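Long-range contacts in enoyl-CoA hydratase, EchA3 (Mycobacterium marinum M, PDB 3R6H), which probably acts as a lyase of the enoyl-CoA hydratase/isomerase family in lipid metabolism: residues M20-N26 with G55-S61; L28-Q33 with D79-G84. All blocks are in the same frame, centred on the assembly; numbering follows the deposited sequence.

Overall arrangement
The two contacts share one strip of chain: 20-26 follows strand 15-20, and two residues later segment 28-33 leads into helix 30-46. Contact 1 ties this strip to 55-61 in the loop after strand 50-54. Contact 2 ties it to 79-84 in helix 75-92. Their centres lie about 15 Å apart, and the segments alternate along the chain. They also touch directly. Met-32 CE lies 3.7 Å from Asn-26 OD1 and 3.9 Å from Met-20 CB, and Leu-28 CD1 packs 3.5 Å from Ser-61 OG. A bound potassium ion is about 8 Å from the side chain of Met-80 and about 11 Å from that of Ser-61. Both lie within the crotonase-like fold.

Contact 1 of 2, residues M20-N26 with G55-S61; sequences MDDGKVN and GNHRVFS
Asn-26 and Asn-56 run alongside each other, pointing opposite ways, with their amide planes 46° apart, and each binds backbone across the contact. Asn-26 ND2 gives a nearly straight bond to Phe-60 O (3.0 Å), which lies in its amide plane. Asn-26 OD1 accepts from Asp-22 N, so the amide is held at both ends. Asn-56 ND2 bonds to Lys-24 O in its amide plane and also to Asp-21 OD1 (3.1 Å). Asn-56 OD1 accepts from Arg-58 N and Val-59 N, an Asx turn and Asx motif that hold the amide within its own loop. The Asp-21 carboxylate stands perpendicular to that amide; Gly-23 N reaches the same OD1 from the other face of the carboxylate, closing an Asx turn. Arg-58 bends at chi3 (-64°) and brings NH2 to Lys-24 O (2.9 Å), on a lone pair in the carbonyl plane. A water joins Asp-21 OD1 to the same NH2. At the buried end, Ser-61 OG donates to Asn-26 O (2.7 Å), and Met-20 CE sits over one face of the Phe-60 ring as a CH-pi contact. Around these loops, Met-20 also meets Met-32 and Leu-36 of helix 30-46, while Phe-60 rests on strands 98-102 and 105-107.

Contact 2 of 2, residues L28-Q33 with D79-G84; sequences LGPTMQ and DMLRGG
Gln-33 NE2 bonds to Met-80 O at 3.0 Å, and this is the hydrogen bond that joins the two segments. It is nearly straight, with an N-H...O angle of 167°. The acceptor lies in the amide plane of Gln-33, while the donor is tilted 21° from the carbonyl plane of Met-80. Gly-84 N, the normal helical partner of Met-80 O, comes from the opposite face of that plane. The carbonyl therefore serves two donors without giving up its place in helix 75-92. The other end of the amide lies against the helix backbone, with Gln-33 OE1 3.1 Å from Gly-83 CA. Gly-83 has no side chain, so the oxygen can lie directly against its CA.

NE2 also bonds to Leu-28 O (2.8 Å), from above the carbonyl plane. The amide thus spans from the loop before its own helix to the neighbouring helix. Gln-33 reaches across because its chain is extended beyond CG (chi2 -179°). The Met-80 side chain lies beside the amide, with CG 3.7 Å from both Gln-33 NE2 and Leu-28 O. Its SD approaches Gly-29 CA at 4.0 Å.

Gly-29 is the N-cap residue of helix 30-46, and its carbonyl accepts from Gln-33 N in the first turn. The contact therefore joins the start of one helix of the crotonase-like fold to the first half of another, helix 75-92.

Farther out, Met-80 also packs on Val-68 and Leu-69 of helix 66-69, and Gln-33 touches Phe-64. Leu-28 is held by a backbone bond with Gly-63, and its side chain meets Met-109 and Leu-113 of helix 109-114. On helix 75-92, Asp-79 forms salt bridges with both Arg-82 and Lys-75.

Contact 1 of 2, residues M20-N26 with G55-S61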
ATOM      1  N   MET A  20     -30.051   0.834   5.642  1.00 16.40           N
ATOM      2  CA  MET A  20     -30.130   1.452   6.960  1.00 16.26           C
ATOM      3  C   MET A  20     -30.840   2.802   6.927  1.00 16.92           C
ATOM      4  O   MET A  20     -30.467   3.701   6.172  1.00 16.33           O
ATOM      5  CB  MET A  20     -28.735   1.692   7.549  1.00 16.87           C
ATOM      6  CG  MET A  20     -27.902   0.462   7.703  1.00 15.23           C
ATOM      7  SD  MET A  20     -26.323   0.827   8.514  1.00 15.46           S
ATOM      8  CE  MET A  20     -25.425   1.544   7.122  1.00 12.31           C
ATOM      9  N   ASP A  21     -31.864   2.953   7.770  1.00 16.92           N
ATOM     10  CA  ASP A  21     -32.475   4.275   7.951  1.00 17.78           C
ATOM     11  C   ASP A  21     -33.208   4.357   9.287  1.00 19.37           C
ATOM     12  O   ASP A  21     -34.355   3.917   9.388  1.00 19.65           O
ATOM     13  CB  ASP A  21     -33.435   4.619   6.818  1.00 17.70           C
ATOM     14  CG  ASP A  21     -34.005   6.031   6.938  1.00 19.41           C
ATOM     15  OD1 ASP A  21     -33.484   6.835   7.726  1.00 20.73           O
ATOM     16  OD2 ASP A  21     -35.007   6.343   6.253  1.00 23.83           O
ATOM     17  N   ASP A  22     -32.550   4.951  10.275  1.00 19.66           N
ATOM     18  CA  ASP A  22     -33.149   5.149  11.585  1.00 20.03           C
ATOM     19  C   ASP A  22     -33.805   6.530  11.718  1.00 20.38           C
ATOM     20  O   ASP A  22     -34.140   6.946  12.828  1.00 20.75           O
ATOM     21  CB  ASP A  22     -32.120   4.913  12.715  1.00 19.76           C
ATOM     22  CG  ASP A  22     -31.051   6.006  12.813  1.00 20.50           C
ATOM     23  OD1 ASP A  22     -30.900   6.825  11.879  1.00 17.76           O
ATOM     24  OD2 ASP A  22     -30.320   6.035  13.849  1.00 20.23           O
ATOM     25  N   GLY A  23     -33.967   7.227  10.596  1.00 20.54           N
ATOM     26  CA  GLY A  23     -34.527   8.568  10.565  1.00 21.32           C
ATOM     27  C   GLY A  23     -33.562   9.650  11.005  1.00 20.89           C
ATOM     28  O   GLY A  23     -33.922  10.827  10.997  1.00 21.66           O
ATOM     29  N   LYS A  24     -32.336   9.257  11.378  1.00 20.41           N
ATOM     30  CA  LYS A  24     -31.296  10.191  11.805  1.00 20.28           C
ATOM     31  C   LYS A  24     -29.978   9.907  11.049  1.00 19.12           C
ATOM     32  O   LYS A  24     -29.954  10.007   9.832  1.00 17.15           O
ATOM     33  CB  LYS A  24     -31.130  10.120  13.318  1.00 22.05           C
ATOM     34  CG  LYS A  24     -32.442  10.447  14.053  1.00 25.64           C
ATOM     35  CD  LYS A  24     -32.307  10.322  15.565  1.00 29.71           C
ATOM     36  CE  LYS A  24     -33.641  10.711  16.208  1.00 34.46           C
ATOM     37  NZ  LYS A  24     -33.732  10.254  17.617  1.00 37.24           N
ATOM     38  N   VAL A  25     -28.913   9.530  11.765  1.00 18.28           N
ATOM     39  CA  VAL A  25     -27.594   9.354  11.136  1.00 17.45           C
ATOM     40  C   VAL A  25     -27.097   7.892  11.198  1.00 17.11           C
ATOM     41  O   VAL A  25     -25.902   7.615  11.087  1.00 15.85           O
ATOM     42  CB  VAL A  25     -26.560  10.373  11.671  1.00 17.66           C
ATOM     43  CG1 VAL A  25     -26.949  11.794  11.209  1.00 15.91           C
ATOM     44  CG2 VAL A  25     -26.420  10.296  13.194  1.00 19.21           C
ATOM     45  N   ASN A  26     -28.034   6.957  11.314  1.00 17.05           N
ATOM     46  CA  ASN A  26     -27.756   5.511  11.290  1.00 16.98           C
ATOM     47  C   ASN A  26     -26.647   5.091  12.260  1.00 17.39           C
ATOM     48  O   ASN A  26     -25.771   4.291  11.912  1.00 16.80           O
ATOM     49  CB  ASN A  26     -27.369   5.030   9.865  1.00 17.24           C
ATOM     50  CG  ASN A  26     -28.515   5.097   8.868  1.00 17.36           C
ATOM     51  OD1 ASN A  26     -29.703   5.034   9.234  1.00 15.73           O
ATOM     52  ND2 ASN A  26     -28.163   5.226   7.587  1.00 14.36           N
ATOM     53  N   GLY A  55     -26.865   3.108   3.165  1.00 11.95           N
ATOM     54  CA  GLY A  55     -27.305   4.018   4.200  1.00 12.68           C
ATOM     55  C   GLY A  55     -28.633   4.641   3.809  1.00 14.38           C
ATOM     56  O   GLY A  55     -29.405   4.047   3.043  1.00 14.63           O
ATOM     57  N   ASN A  56     -28.866   5.849   4.311  1.00 15.27           N
ATOM     58  CA  ASN A  56     -30.065   6.599   3.964  1.00 18.32           C
ATOM     59  C   ASN A  56     -29.690   7.775   3.061  1.00 19.58           C
ATOM     60  O   ASN A  56     -28.580   7.840   2.516  1.00 18.28           O
ATOM     61  CB  ASN A  56     -30.883   6.991   5.232  1.00 18.75           C
ATOM     62  CG  ASN A  56     -30.173   7.967   6.156  1.00 19.51           C
ATOM     63  OD1 ASN A  56     -29.259   8.706   5.752  1.00 19.82           O
ATOM     64  ND2 ASN A  56     -30.624   8.005   7.422  1.00 17.04           N
ATOM     65  N   HIS A  57     -30.605   8.712   2.860  1.00 21.88           N
ATOM     66  CA  HIS A  57     -30.315   9.807   1.938  1.00 24.19           C
ATOM     67  C   HIS A  57     -29.347  10.855   2.435  1.00 23.89           C
ATOM     68  O   HIS A  57     -28.835  11.638   1.633  1.00 26.52           O
ATOM     69  CB  HIS A  57     -31.624  10.447   1.424  1.00 25.27           C
ATOM     70  CG  HIS A  57     -32.171   9.722   0.251  1.00 30.22           C
ATOM     71  ND1 HIS A  57     -32.819   8.511   0.372  1.00 37.04           N
ATOM     72  CD2 HIS A  57     -32.094   9.980  -1.076  1.00 35.88           C
ATOM     73  CE1 HIS A  57     -33.147   8.070  -0.831  1.00 36.65           C
ATOM     74  NE2 HIS A  57     -32.722   8.945  -1.724  1.00 36.19           N
ATOM     75  N   ARG A  58     -29.086  10.893   3.731  1.00 23.08           N
ATOM     76  CA  ARG A  58     -28.217  11.906   4.279  1.00 23.71           C
ATOM     77  C   ARG A  58     -26.856  11.402   4.722  1.00 21.92           C
ATOM     78  O   ARG A  58     -25.909  12.193   4.779  1.00 22.27           O
ATOM     79  CB  ARG A  58     -28.915  12.613   5.421  1.00 25.04           C
ATOM     80  CG  ARG A  58     -30.057  13.493   4.864  1.00 28.58           C
ATOM     81  CD  ARG A  58     -30.956  14.021   5.966  1.00 31.86           C
ATOM     82  NE  ARG A  58     -31.635  12.925   6.653  1.00 35.03           N
ATOM     83  CZ  ARG A  58     -31.235  12.358   7.792  1.00 34.07           C
ATOM     84  NH1 ARG A  58     -30.109  12.759   8.405  1.00 36.19           N
ATOM     85  NH2 ARG A  58     -31.954  11.358   8.295  1.00 31.67           N
ATOM     86  N   VAL A  59     -26.768  10.111   5.060  1.00 20.24           N
ATOM     87  CA  VAL A  59     -25.507   9.528   5.561  1.00 17.98           C
ATOM     88  C   VAL A  59     -25.392   8.066   5.185  1.00 16.62           C
ATOM     89  O   VAL A  59     -26.384   7.395   4.974  1.00 15.36           O
ATOM     90  CB  VAL A  59     -25.384   9.556   7.133  1.00 18.45           C
ATOM     91  CG1 VAL A  59     -25.513  10.994   7.715  1.00 20.97           C
ATOM     92  CG2 VAL A  59     -26.410   8.599   7.806  1.00 19.67           C
ATOM     93  N   PHE A  60     -24.168   7.538   5.157  1.00 14.54           N
ATOM     94  CA  PHE A  60     -24.005   6.106   5.276  1.00 12.82           C
ATOM     95  C   PHE A  60     -24.226   5.723   6.755  1.00 13.71           C
ATOM     96  O   PHE A  60     -25.226   5.085   7.107  1.00 12.58           O
ATOM     97  CB  PHE A  60     -22.645   5.629   4.776  1.00 13.43           C
ATOM     98  CG  PHE A  60     -22.489   4.142   4.860  1.00 10.53           C
ATOM     99  CD1 PHE A  60     -23.313   3.309   4.094  1.00 10.61           C
ATOM    100  CD2 PHE A  60     -21.539   3.564   5.690  1.00 10.79           C
ATOM    101  CE1 PHE A  60     -23.200   1.902   4.180  1.00 11.86           C
ATOM    102  CE2 PHE A  60     -21.425   2.182   5.788  1.00  9.74           C
ATOM    103  CZ  PHE A  60     -22.249   1.341   5.036  1.00 11.67           C
ATOM    104  N   SER A  61     -23.310   6.155   7.617  1.00 13.40           N
ATOM    105  CA  SER A  61     -23.478   6.054   9.065  1.00 12.84           C
ATOM    106  C   SER A  61     -22.542   7.026   9.773  1.00 13.73           C
ATOM    107  O   SER A  61     -21.389   7.189   9.382  1.00 13.00           O
ATOM    108  CB  SER A  61     -23.234   4.630   9.550  1.00 13.48           C
ATOM    109  OG  SER A  61     -23.223   4.559  10.982  1.00 14.22           O
TER
HETATM  110  O   HOH W   1     -33.858   9.418   7.305  1.00 28.13           O

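Contact 2 of 2, residues L28-Q33 with D79-G84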
ATOM      1  N   LEU A  28     -24.599   3.067  14.846  1.00 17.79           N
ATOM      2  CA  LEU A  28     -24.461   1.639  14.990  1.00 18.09           C
ATOM      3  C   LEU A  28     -24.483   1.250  16.466  1.00 18.46           C
ATOM      4  O   LEU A  28     -23.545   0.641  16.970  1.00 18.31           O
ATOM      5  CB  LEU A  28     -23.180   1.165  14.271  1.00 17.44           C
ATOM      6  CG  LEU A  28     -23.230   1.445  12.759  1.00 19.09           C
ATOM      7  CD1 LEU A  28     -21.838   1.524  12.062  1.00 19.72           C
ATOM      8  CD2 LEU A  28     -24.117   0.414  12.068  1.00 20.00           C
ATOM      9  N   GLY A  29     -25.574   1.627  17.144  1.00 19.03           N
ATOM     10  CA  GLY A  29     -25.855   1.184  18.503  1.00 20.18           C
ATOM     11  C   GLY A  29     -26.417  -0.225  18.488  1.00 20.17           C
ATOM     12  O   GLY A  29     -26.536  -0.857  17.426  1.00 20.48           O
ATOM     13  N   PRO A  30     -26.786  -0.731  19.666  1.00 21.31           N
ATOM     14  CA  PRO A  30     -27.300  -2.098  19.751  1.00 21.50           C
ATOM     15  C   PRO A  30     -28.543  -2.356  18.918  1.00 21.01           C
ATOM     16  O   PRO A  30     -28.671  -3.454  18.358  1.00 21.14           O
ATOM     17  CB  PRO A  30     -27.592  -2.282  21.249  1.00 21.96           C
ATOM     18  CG  PRO A  30     -27.477  -0.950  21.856  1.00 23.25           C
ATOM     19  CD  PRO A  30     -26.649  -0.094  20.982  1.00 21.65           C
ATOM     20  N   THR A  31     -29.448  -1.383  18.813  1.00 21.50           N
ATOM     21  CA  THR A  31     -30.667  -1.592  18.008  1.00 22.28           C
ATOM     22  C   THR A  31     -30.337  -1.772  16.505  1.00 20.65           C
ATOM     23  O   THR A  31     -30.821  -2.707  15.853  1.00 20.59           O
ATOM     24  CB  THR A  31     -31.705  -0.463  18.178  1.00 23.40           C
ATOM     25  OG1 THR A  31     -32.136  -0.397  19.549  1.00 26.94           O
ATOM     26  CG2 THR A  31     -32.925  -0.747  17.325  1.00 26.06           C
ATOM     27  N   MET A  32     -29.511  -0.881  15.979  1.00 19.51           N
ATOM     28  CA  MET A  32     -29.108  -0.954  14.574  1.00 18.44           C
ATOM     29  C   MET A  32     -28.309  -2.241  14.320  1.00 17.23           C
ATOM     30  O   MET A  32     -28.503  -2.906  13.311  1.00 17.08           O
ATOM     31  CB  MET A  32     -28.289   0.286  14.165  1.00 17.36           C
ATOM     32  CG  MET A  32     -27.812   0.242  12.687  1.00 18.29           C
ATOM     33  SD  MET A  32     -29.121   0.291  11.467  1.00 17.51           S
ATOM     34  CE  MET A  32     -29.326   2.079  11.375  1.00 17.45           C
ATOM     35  N   GLN A  33     -27.381  -2.573  15.218  1.00 18.02           N
ATOM     36  CA  GLN A  33     -26.575  -3.776  15.058  1.00 17.73           C
ATOM     37  C   GLN A  33     -27.432  -5.023  14.998  1.00 17.76           C
ATOM     38  O   GLN A  33     -27.200  -5.878  14.179  1.00 16.72           O
ATOM     39  CB  GLN A  33     -25.517  -3.913  16.151  1.00 18.07           C
ATOM     40  CG  GLN A  33     -24.410  -2.875  16.051  1.00 17.50           C
ATOM     41  CD  GLN A  33     -23.355  -3.042  17.118  1.00 17.26           C
ATOM     42  OE1 GLN A  33     -23.177  -4.138  17.660  1.00 19.57           O
ATOM     43  NE2 GLN A  33     -22.635  -1.955  17.423  1.00 16.94           N
ATOM     44  N   ASP A  79     -20.049  -4.094  24.777  1.00 24.30           N
ATOM     45  CA  ASP A  79     -20.908  -4.921  23.918  1.00 23.17           C
ATOM     46  C   ASP A  79     -21.165  -4.254  22.558  1.00 21.56           C
ATOM     47  O   ASP A  79     -21.244  -4.933  21.524  1.00 20.27           O
ATOM     48  CB  ASP A  79     -22.239  -5.225  24.600  1.00 23.65           C
ATOM     49  CG  ASP A  79     -22.090  -6.197  25.785  1.00 27.46           C
ATOM     50  OD1 ASP A  79     -20.975  -6.732  25.999  1.00 28.76           O
ATOM     51  OD2 ASP A  79     -23.095  -6.421  26.497  1.00 29.52           O
ATOM     52  N   MET A  80     -21.301  -2.934  22.567  1.00 20.02           N
ATOM     53  CA  MET A  80     -21.552  -2.191  21.335  1.00 19.24           C
ATOM     54  C   MET A  80     -20.291  -2.225  20.477  1.00 18.22           C
ATOM     55  O   MET A  80     -20.365  -2.463  19.267  1.00 17.08           O
ATOM     56  CB  MET A  80     -21.941  -0.743  21.662  1.00 19.48           C
ATOM     57  CG  MET A  80     -22.262   0.097  20.432  1.00 18.95           C
ATOM     58  SD  MET A  80     -22.618   1.850  20.673  1.00 19.61           S
ATOM     59  CE  MET A  80     -21.144   2.449  21.467  1.00 19.85           C
ATOM     60  N   LEU A  81     -19.133  -2.020  21.106  1.00 17.51           N
ATOM     61  CA  LEU A  81     -17.856  -2.101  20.389  1.00 18.10           C
ATOM     62  C   LEU A  81     -17.626  -3.476  19.787  1.00 17.46           C
ATOM     63  O   LEU A  81     -17.312  -3.613  18.602  1.00 16.30           O
ATOM     64  CB  LEU A  81     -16.680  -1.756  21.303  1.00 18.86           C
ATOM     65  CG  LEU A  81     -16.641  -0.304  21.743  1.00 22.18           C
ATOM     66  CD1 LEU A  81     -15.860  -0.167  23.069  1.00 24.38           C
ATOM     67  CD2 LEU A  81     -16.030   0.552  20.647  1.00 22.45           C
ATOM     68  N   ARG A  82     -17.771  -4.514  20.608  1.00 16.94           N
ATOM     69  CA  ARG A  82     -17.614  -5.867  20.121  1.00 17.15           C
ATOM     70  C   ARG A  82     -18.545  -6.168  18.934  1.00 16.57           C
ATOM     71  O   ARG A  82     -18.113  -6.748  17.935  1.00 15.26           O
ATOM     72  CB  ARG A  82     -17.872  -6.864  21.243  1.00 18.65           C
ATOM     73  CG  ARG A  82     -17.677  -8.295  20.857  1.00 22.65           C
ATOM     74  CD  ARG A  82     -18.232  -9.271  21.882  1.00 29.07           C
ATOM     75  NE  ARG A  82     -17.727  -9.039  23.238  1.00 34.12           N
ATOM     76  CZ  ARG A  82     -18.458  -8.618  24.279  1.00 38.82           C
ATOM     77  NH1 ARG A  82     -19.760  -8.357  24.158  1.00 39.31           N
ATOM     78  NH2 ARG A  82     -17.876  -8.467  25.468  1.00 39.72           N
ATOM     79  N   GLY A  83     -19.807  -5.789  19.070  1.00 16.52           N
ATOM     80  CA  GLY A  83     -20.802  -6.066  18.046  1.00 16.50           C
ATOM     81  C   GLY A  83     -20.515  -5.341  16.745  1.00 15.88           C
ATOM     82  O   GLY A  83     -20.810  -5.861  15.673  1.00 15.81           O
ATOM     83  N   GLY A  84     -19.984  -4.131  16.852  1.00 15.50           N
ATOM     84  CA  GLY A  84     -19.619  -3.331  15.658  1.00 14.30           C
ATOM     85  C   GLY A  84     -18.523  -4.015  14.879  1.00 13.49           C
ATOM     86  O   GLY A  84     -18.617  -4.189  13.657  1.00 13.07           O
TER